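Local structure of N-terminal acetyltransferase B complex subunit NAT3 (Candida albicans, 5K04) at residues N19-P22 against L23-N26. The protein is the probable catalytic subunit of the NatB complex, transferring an acetyl group from acetyl-coenzyme A to the N-terminal amino group of proteins. Residues are numbered along the deposited sequence; the frame is centred on the assembly and turned at random.
Sequences NLDP and LTEN. With COA (coenzyme A), chain D.
The carboxylate of Asp21 reaches forward past Pro22 to Leu23 and Thr24, and its OD1 accepts two hydrogen bonds: from Leu23 N at 2.7 Å and from Thr24 OG1 at 2.9 Å. The two donors arrive from opposite faces of the carboxylate, each well out of its plane. With CG anti to the backbone N (chi1 169°), the short acid side chain can reach both. Thr24 N in turn donates to Asp21 O at 3.1 Å, closing a type I beta turn from Asp21 to Thr24. Pro22 suits the second position of this turn, since its ring already fixes phi near the value required there. The Leu23 N bond to OD1 also makes an Asx turn. This loop, between helices 16-19 and 29-38 of the GNAT fold, lines the coenzyme A pocket: Leu23 CD1 lies 3.6 Å from O5P of the pantetheine arm, and Thr24 OG1 lies 3.5 Å from its C6P. Threonine suits its place by offering both a hydroxyl for Asp21 and a methyl, CG2, 3.2 Å from Asn19 OD1. Farther along, Asn19 ND2 gives a fairly straight bond to a lone pair of Asn26 OD1 at 3.1 Å, the two amide planes turned 72° apart. Tyr57 OH holds Asn19 OD1, Arg85 forms a salt bridge with Asp21 OD2, and Lys149 NZ gathers the carbonyl oxygens of Asn19, Asp21 and Thr24. On the partner subunit, Tyr407 packs on Pro22 and Tyr367 on Leu23.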
ATOM      1  N   ASN B  19       5.603  11.037   0.855  1.00 43.75           N
ATOM      2  CA  ASN B  19       4.354  11.430   1.508  1.00 42.46           C
ATOM      3  C   ASN B  19       4.396  11.327   3.029  1.00 40.66           C
ATOM      4  O   ASN B  19       3.383  11.620   3.676  1.00 31.24           O
ATOM      5  CB  ASN B  19       3.200  10.600   0.950  1.00 41.15           C
ATOM      6  CG  ASN B  19       2.683  11.147  -0.389  1.00 45.03           C
ATOM      7  OD1 ASN B  19       3.338  11.974  -1.034  1.00 28.93           O
ATOM      8  ND2 ASN B  19       1.502  10.688  -0.802  1.00 48.00           N
ATOM      9  N   LEU B  20       5.532  10.938   3.612  1.00 49.25           N
ATOM     10  CA  LEU B  20       5.723  11.060   5.050  1.00 45.07           C
ATOM     11  C   LEU B  20       6.308  12.409   5.434  1.00 45.94           C
ATOM     12  O   LEU B  20       6.418  12.699   6.634  1.00 31.04           O
ATOM     13  CB  LEU B  20       6.626   9.942   5.585  1.00 38.09           C
ATOM     14  CG  LEU B  20       5.989   8.555   5.697  1.00 38.77           C
ATOM     15  CD1 LEU B  20       7.021   7.455   6.060  1.00 30.47           C
ATOM     16  CD2 LEU B  20       4.872   8.589   6.721  1.00 37.54           C
ATOM     17  N   ASP B  21       6.693  13.215   4.444  1.00 51.84           N
ATOM     18  CA  ASP B  21       7.066  14.604   4.675  1.00 45.83           C
ATOM     19  C   ASP B  21       5.922  15.327   5.379  1.00 39.68           C
ATOM     20  O   ASP B  21       4.752  15.130   5.015  1.00 25.93           O
ATOM     21  CB  ASP B  21       7.387  15.291   3.342  1.00 43.16           C
ATOM     22  CG  ASP B  21       7.526  16.798   3.467  1.00 35.86           C
ATOM     23  OD1 ASP B  21       6.499  17.499   3.430  1.00 29.95           O
ATOM     24  OD2 ASP B  21       8.669  17.271   3.621  1.00 28.59           O
ATOM     25  N   PRO B  22       6.221  16.190   6.356  1.00 48.11           N
ATOM     26  CA  PRO B  22       5.171  16.774   7.205  1.00 39.63           C
ATOM     27  C   PRO B  22       4.339  17.860   6.543  1.00 41.70           C
ATOM     28  O   PRO B  22       3.405  18.364   7.177  1.00 34.03           O
ATOM     29  CB  PRO B  22       5.974  17.345   8.380  1.00 39.68           C
ATOM     30  CG  PRO B  22       7.295  17.748   7.754  1.00 42.69           C
ATOM     31  CD  PRO B  22       7.568  16.683   6.709  1.00 46.52           C
ATOM     32  N   LEU B  23       4.657  18.254   5.306  1.00 48.12           N
ATOM     33  CA  LEU B  23       3.860  19.222   4.559  1.00 49.09           C
ATOM     34  C   LEU B  23       3.166  18.577   3.371  1.00 52.46           C
ATOM     35  O   LEU B  23       2.523  19.276   2.579  1.00 39.82           O
ATOM     36  CB  LEU B  23       4.735  20.385   4.086  1.00 51.21           C
ATOM     37  CG  LEU B  23       5.407  21.225   5.188  1.00 53.69           C
ATOM     38  CD1 LEU B  23       6.240  22.321   4.542  1.00 53.16           C
ATOM     39  CD2 LEU B  23       4.397  21.805   6.174  1.00 43.74           C
ATOM     40  N   THR B  24       3.272  17.255   3.242  1.00 49.41           N
ATOM     41  CA  THR B  24       2.788  16.526   2.083  1.00 48.17           C
ATOM     42  C   THR B  24       1.614  15.666   2.522  1.00 37.66           C
ATOM     43  O   THR B  24       1.791  14.660   3.221  1.00 23.06           O
ATOM     44  CB  THR B  24       3.894  15.670   1.474  1.00 49.07           C
ATOM     45  OG1 THR B  24       5.022  16.494   1.160  1.00 36.38           O
ATOM     46  CG2 THR B  24       3.375  14.974   0.215  1.00 47.65           C
ATOM     47  N   GLU B  25       0.420  16.073   2.115  1.00 47.88           N
ATOM     48  CA  GLU B  25      -0.790  15.362   2.485  1.00 54.56           C
ATOM     49  C   GLU B  25      -0.829  14.013   1.783  1.00 46.35           C
ATOM     50  O   GLU B  25      -0.329  13.853   0.665  1.00 30.12           O
ATOM     51  CB  GLU B  25      -2.034  16.179   2.107  1.00 53.78           C
ATOM     52  CG  GLU B  25      -2.021  17.650   2.549  1.00 52.13           C
ATOM     53  CD  GLU B  25      -2.316  17.849   4.032  1.00 55.73           C
ATOM     54  OE1 GLU B  25      -2.535  16.847   4.760  1.00 48.82           O
ATOM     55  OE2 GLU B  25      -2.329  19.023   4.464  1.00 53.16           O
ATOM     56  N   ASN B  26      -1.446  13.038   2.430  1.00 48.27           N
ATOM     57  CA  ASN B  26      -1.763  11.796   1.743  1.00 47.54           C
ATOM     58  C   ASN B  26      -3.275  11.743   1.610  1.00 46.36           C
ATOM     59  O   ASN B  26      -3.991  11.577   2.603  1.00 34.84           O
ATOM     60  CB  ASN B  26      -1.206  10.565   2.449  1.00 54.20           C
ATOM     61  CG  ASN B  26      -1.376   9.309   1.603  1.00 61.56           C
ATOM     62  OD1 ASN B  26      -0.571   9.036   0.720  1.00 50.78           O
ATOM     63  ND2 ASN B  26      -2.456   8.565   1.845  1.00 65.30           N
TER
HETATM   64  N1A COA D 202      14.952  26.668   2.048  1.00 77.18           N
HETATM   65  C2A COA D 202      15.241  28.047   1.542  1.00 82.88           C
HETATM   66  N3A COA D 202      14.805  28.150   0.088  1.00 91.95           N
HETATM   67  C4A COA D 202      14.269  27.068  -0.766  1.00 83.89           C
HETATM   68  C5A COA D 202      14.085  25.574  -0.190  1.00 83.93           C
HETATM   69  C6A COA D 202      14.413  25.431   1.349  1.00 79.97           C
HETATM   70  N6A COA D 202      14.203  24.237   2.097  1.00 84.72           N
HETATM   71  N7A COA D 202      13.357  24.657  -1.211  1.00 88.51           N
HETATM   72  C8A COA D 202      12.957  25.433  -2.518  1.00 83.02           C
HETATM   73  N9A COA D 202      13.537  26.898  -2.071  1.00 72.76           N
HETATM   74  C1B COA D 202      13.161  28.140  -3.052  1.00 66.11           C
HETATM   75  C2B COA D 202      14.325  29.126  -3.383  1.00 63.07           C
HETATM   76  O2B COA D 202      14.436  30.494  -2.983  1.00 59.37           O
HETATM   77  C3B COA D 202      14.642  28.435  -4.690  1.00 55.30           C
HETATM   78  O3B COA D 202      15.681  28.624  -5.656  1.00 40.88           O
HETATM   79  P3B COA D 202      17.288  28.424  -5.877  1.00 29.07           P
HETATM   80  O7A COA D 202      17.433  27.397  -6.987  1.00 36.21           O
HETATM   81  O8A COA D 202      17.766  29.796  -6.369  1.00 40.27           O
HETATM   82  O9A COA D 202      17.849  27.967  -4.551  1.00 25.88           O
HETATM   83  C4B COA D 202      13.291  27.640  -5.106  1.00 46.32           C
HETATM   84  O4B COA D 202      12.219  27.658  -4.077  1.00 55.68           O
HETATM   85  C5B COA D 202      13.371  26.477  -6.168  1.00 46.73           C
HETATM   86  O5B COA D 202      13.939  25.195  -5.886  1.00 28.45           O
HETATM   87  P1A COA D 202      13.919  23.647  -6.351  1.00  8.41           P
HETATM   88  O1A COA D 202      13.154  23.582  -7.621  1.00 14.90           O
HETATM   89  O2A COA D 202      15.333  23.157  -6.423  1.00 22.31           O
HETATM   90  O3A COA D 202      13.164  22.923  -5.186  1.00 15.92           O
HETATM   91  P2A COA D 202      12.962  21.463  -4.534  1.00 11.63           P
HETATM   92  O4A COA D 202      13.957  21.337  -3.418  1.00 24.89           O
HETATM   93  O5A COA D 202      12.974  20.460  -5.579  1.00 15.74           O
HETATM   94  O6A COA D 202      11.510  21.650  -3.869  1.00 16.65           O
HETATM   95  CBP COA D 202       9.479  22.095  -2.210  1.00 47.53           C
HETATM   96  CCP COA D 202      10.727  22.641  -3.190  1.00 30.50           C
HETATM   97  CDP COA D 202       8.749  23.384  -1.412  1.00 39.07           C
HETATM   98  CEP COA D 202       8.357  21.231  -3.139  1.00 39.86           C
HETATM   99  CAP COA D 202      10.165  21.014  -1.035  1.00 44.20           C
HETATM  100  OAP COA D 202      11.411  21.373  -0.484  1.00 30.73           O
HETATM  101  C9P COA D 202       9.082  20.050  -0.329  1.00 50.73           C
HETATM  102  O9P COA D 202       8.489  20.330   0.861  1.00 50.86           O
HETATM  103  N8P COA D 202       8.295  19.152  -1.272  1.00 47.18           N
HETATM  104  C7P COA D 202       6.749  18.896  -1.104  1.00 57.70           C
HETATM  105  C6P COA D 202       6.007  19.668   0.048  1.00 64.99           C
HETATM  106  C5P COA D 202       5.685  21.277   0.039  1.00 62.58           C
HETATM  107  O5P COA D 202       6.090  22.117   0.998  1.00 67.23           O
HETATM  108  N4P COA D 202       5.002  21.784  -1.169  1.00 75.74           N
HETATM  109  C3P COA D 202       5.048  22.558  -2.391  1.00 68.80           C
HETATM  110  C2P COA D 202       5.546  23.962  -2.688  1.00 49.12           C
HETATM  111  S1P COA D 202       4.753  25.434  -2.117  1.00 21.15           S